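Local coordinates for endoglucanase (Uncultured bacterium, PDB 3X17), which hydrolyses internal beta-1,4-glucosidic bonds of cellulose as a family 9 glycoside hydrolase carrying an N-terminal Ig-like domain, at residues I270-T275 against W308-A313. Numbering follows the deposited sequence.
Sequences ITTQDT and WRFLAA
L311 meets the start of helix 272-288 through its CD2 methyl, which lies 3.5 Å from T272 O and 3.8 Å from T272 CB; these two separations mark the tightly packed part of the contact. With CG anti to its own carbonyl carbon (chi1 -65°), the end of L311 comes nearer to the opposing helix than its CB direction alone would suggest. Its CG also lies 3.9 Å from the CG2 methyl of T275, the two side chains running antiparallel alongside one another. F310, which is partly exposed, packs more loosely: T272 CG2 stands at the ring edge, near its plane, at 4.3 Å from CE2, while T275 CG2 is equally far from CD2 and approaches obliquely. I270 and F310 point at each other from opposite sides of the contact, CD1 reaching CZ at 4.0 Å, again obliquely to the ring.

The hydroxyls of T272 and T275 are engaged away from this interface. T275 places CG2 anti to its backbone N and turns OG1 back one helical turn, where it donates to T271 O at 2.7 Å; the donor is tilted 27° from that carbonyl plane, and T275 N reaches the same oxygen from the opposite face. T275 OG1 also hydrogen-bonds with V243 N, and T272 OG1 with D336 OD2 and I317 N. Replacing T275 by an alanine would probably open a gap beside L311 CG and the F310 ring, and leave T271 O without its hydroxyl donor and V243 N without its hydroxyl partner.

The contact joins the N-terminal turn of helix 272-288 to the C-terminal end of helix 294-312, consistent with neighbouring helices of the (alpha/alpha)6 barrel. Aliphatic carbons and the F310 ring, with T272 O against L311 CD2, make up the interface, implying cohesion by apolar packing; the hydroxyl bonds are consistent with holding both CG2 methyls toward helix 294-312.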
ATOM      1  N   ILE A 270     -21.675  12.037  -6.261  1.00 34.20           N
ATOM      2  CA  ILE A 270     -20.888  12.385  -5.091  1.00 33.27           C
ATOM      3  C   ILE A 270     -21.183  11.465  -3.899  1.00 36.48           C
ATOM      4  O   ILE A 270     -22.267  10.880  -3.783  1.00 33.51           O
ATOM      5  CB  ILE A 270     -21.084  13.834  -4.658  1.00 32.67           C
ATOM      6  CG1 ILE A 270     -22.539  14.092  -4.255  1.00 32.26           C
ATOM      7  CG2 ILE A 270     -20.643  14.801  -5.766  1.00 30.29           C
ATOM      8  CD1 ILE A 270     -22.775  14.300  -2.748  1.00 36.87           C
ATOM      9  N   THR A 271     -20.274  11.530  -2.928  1.00 37.04           N
ATOM     10  CA  THR A 271     -20.365  10.786  -1.700  1.00 35.86           C
ATOM     11  C   THR A 271     -19.710  11.678  -0.637  1.00 37.88           C
ATOM     12  O   THR A 271     -18.782  12.438  -0.950  1.00 37.62           O
ATOM     13  CB  THR A 271     -19.550   9.515  -1.898  1.00 37.37           C
ATOM     14  OG1 THR A 271     -20.410   8.388  -2.125  1.00 39.07           O
ATOM     15  CG2 THR A 271     -18.589   9.301  -0.822  1.00 26.71           C
ATOM     16  N   THR A 272     -20.238  11.658   0.587  1.00 35.61           N
ATOM     17  CA  THR A 272     -19.631  12.405   1.689  1.00 34.72           C
ATOM     18  C   THR A 272     -18.311  11.807   2.175  1.00 33.94           C
ATOM     19  O   THR A 272     -17.416  12.560   2.512  1.00 34.83           O
ATOM     20  CB  THR A 272     -20.596  12.580   2.884  1.00 32.55           C
ATOM     21  OG1 THR A 272     -21.180  11.310   3.209  1.00 35.31           O
ATOM     22  CG2 THR A 272     -21.707  13.552   2.512  1.00 33.59           C
ATOM     23  N   GLN A 273     -18.171  10.474   2.207  1.00 32.90           N
ATOM     24  CA  GLN A 273     -16.853   9.877   2.515  1.00 33.78           C
ATOM     25  C   GLN A 273     -15.749  10.318   1.554  1.00 31.02           C
ATOM     26  O   GLN A 273     -14.633  10.606   1.973  1.00 30.16           O
ATOM     27  CB  GLN A 273     -16.899   8.335   2.660  1.00 32.29           C
ATOM     28  CG  GLN A 273     -17.350   7.563   1.422  1.00 33.14           C
ATOM     29  CD  GLN A 273     -16.190   7.021   0.591  1.00 37.93           C
ATOM     30  OE1 GLN A 273     -15.015   7.332   0.852  1.00 35.50           O
ATOM     31  NE2 GLN A 273     -16.514   6.243  -0.447  1.00 30.88           N
ATOM     32  N   ASP A 274     -16.058  10.357   0.262  1.00 31.13           N
ATOM     33  CA  ASP A 274     -15.102  10.828  -0.721  1.00 30.00           C
ATOM     34  C   ASP A 274     -14.802  12.297  -0.484  1.00 31.17           C
ATOM     35  O   ASP A 274     -13.654  12.733  -0.637  1.00 31.89           O
ATOM     36  CB  ASP A 274     -15.594  10.602  -2.163  1.00 29.77           C
ATOM     37  CG  ASP A 274     -15.562   9.130  -2.575  1.00 33.61           C
ATOM     38  OD1 ASP A 274     -14.487   8.501  -2.452  1.00 32.75           O
ATOM     39  OD2 ASP A 274     -16.605   8.615  -3.071  1.00 33.93           O
ATOM     40  N   THR A 275     -15.838  13.076  -0.179  1.00 30.78           N
ATOM     41  CA  THR A 275     -15.660  14.498   0.022  1.00 30.90           C
ATOM     42  C   THR A 275     -14.695  14.743   1.217  1.00 32.30           C
ATOM     43  O   THR A 275     -13.732  15.529   1.134  1.00 30.80           O
ATOM     44  CB  THR A 275     -17.043  15.174   0.240  1.00 32.09           C
ATOM     45  OG1 THR A 275     -17.870  14.973  -0.922  1.00 31.85           O
ATOM     46  CG2 THR A 275     -16.893  16.649   0.495  1.00 30.09           C
ATOM     47  N   TRP A 308     -15.146  20.851   3.335  1.00 34.19           N
ATOM     48  CA  TRP A 308     -15.654  20.838   4.690  1.00 33.61           C
ATOM     49  C   TRP A 308     -16.937  21.676   4.834  1.00 34.93           C
ATOM     50  O   TRP A 308     -17.793  21.343   5.640  1.00 35.03           O
ATOM     51  CB  TRP A 308     -14.615  21.317   5.701  1.00 33.04           C
ATOM     52  CG  TRP A 308     -15.119  21.155   7.110  1.00 33.16           C
ATOM     53  CD1 TRP A 308     -15.735  22.097   7.878  1.00 29.27           C
ATOM     54  CD2 TRP A 308     -15.152  19.938   7.859  1.00 32.03           C
ATOM     55  NE1 TRP A 308     -16.096  21.560   9.079  1.00 34.10           N
ATOM     56  CE2 TRP A 308     -15.767  20.228   9.090  1.00 34.09           C
ATOM     57  CE3 TRP A 308     -14.654  18.642   7.632  1.00 33.93           C
ATOM     58  CZ2 TRP A 308     -15.911  19.270  10.100  1.00 37.77           C
ATOM     59  CZ3 TRP A 308     -14.810  17.682   8.632  1.00 37.81           C
ATOM     60  CH2 TRP A 308     -15.461  17.995   9.837  1.00 37.58           C
ATOM     61  N   ARG A 309     -17.064  22.767   4.079  1.00 34.69           N
ATOM     62  CA  ARG A 309     -18.301  23.560   4.126  1.00 36.66           C
ATOM     63  C   ARG A 309     -19.484  22.706   3.666  1.00 36.50           C
ATOM     64  O   ARG A 309     -20.530  22.635   4.327  1.00 35.55           O
ATOM     65  CB  ARG A 309     -18.188  24.787   3.230  1.00 35.35           C
ATOM     66  CG  ARG A 309     -17.785  26.048   3.962  1.00 39.46           C
ATOM     67  CD  ARG A 309     -17.311  27.122   2.987  1.00 42.92           C
ATOM     68  NE  ARG A 309     -15.955  27.507   3.365  1.00 51.61           N
ATOM     69  CZ  ARG A 309     -14.946  27.691   2.525  1.00 49.95           C
ATOM     70  NH1 ARG A 309     -15.141  27.668   1.216  1.00 40.62           N
ATOM     71  NH2 ARG A 309     -13.752  28.003   3.011  1.00 59.39           N
ATOM     72  N   PHE A 310     -19.273  21.977   2.578  1.00 36.48           N
ATOM     73  CA  PHE A 310     -20.262  20.998   2.150  1.00 35.79           C
ATOM     74  C   PHE A 310     -20.600  19.979   3.238  1.00 36.67           C
ATOM     75  O   PHE A 310     -21.770  19.727   3.491  1.00 35.96           O
ATOM     76  CB  PHE A 310     -19.843  20.280   0.870  1.00 33.89           C
ATOM     77  CG  PHE A 310     -20.895  19.357   0.345  1.00 35.37           C
ATOM     78  CD1 PHE A 310     -21.915  19.841  -0.480  1.00 34.06           C
ATOM     79  CD2 PHE A 310     -20.918  18.024   0.731  1.00 31.07           C
ATOM     80  CE1 PHE A 310     -22.931  19.001  -0.913  1.00 35.53           C
ATOM     81  CE2 PHE A 310     -21.907  17.168   0.264  1.00 32.08           C
ATOM     82  CZ  PHE A 310     -22.934  17.666  -0.542  1.00 35.73           C
ATOM     83  N   LEU A 311     -19.586  19.333   3.818  1.00 34.00           N
ATOM     84  CA  LEU A 311     -19.838  18.341   4.876  1.00 36.21           C
ATOM     85  C   LEU A 311     -20.585  18.887   6.100  1.00 35.45           C
ATOM     86  O   LEU A 311     -21.365  18.178   6.712  1.00 36.19           O
ATOM     87  CB  LEU A 311     -18.543  17.669   5.343  1.00 35.42           C
ATOM     88  CG  LEU A 311     -17.821  16.825   4.301  1.00 36.88           C
ATOM     89  CD1 LEU A 311     -16.361  16.702   4.696  1.00 36.53           C
ATOM     90  CD2 LEU A 311     -18.519  15.448   4.205  1.00 28.42           C
ATOM     91  N   ALA A 312     -20.298  20.112   6.500  1.00 37.18           N
ATOM     92  CA  ALA A 312     -20.917  20.657   7.706  1.00 40.64           C
ATOM     93  C   ALA A 312     -22.404  20.992   7.477  1.00 41.46           C
ATOM     94  O   ALA A 312     -23.176  21.062   8.432  1.00 41.20           O
ATOM     95  CB  ALA A 312     -20.143  21.872   8.225  1.00 38.44           C
ATOM     96  N   ALA A 313     -22.823  20.997   6.208  1.00 42.67           N
ATOM     97  CA  ALA A 313     -24.200  21.325   5.838  1.00 43.75           C
ATOM     98  C   ALA A 313     -24.942  20.080   5.395  1.00 44.43           C
ATOM     99  O   ALA A 313     -26.049  20.156   4.879  1.00 45.36           O
ATOM    100  CB  ALA A 313     -24.231  22.366   4.698  1.00 43.04           C
TER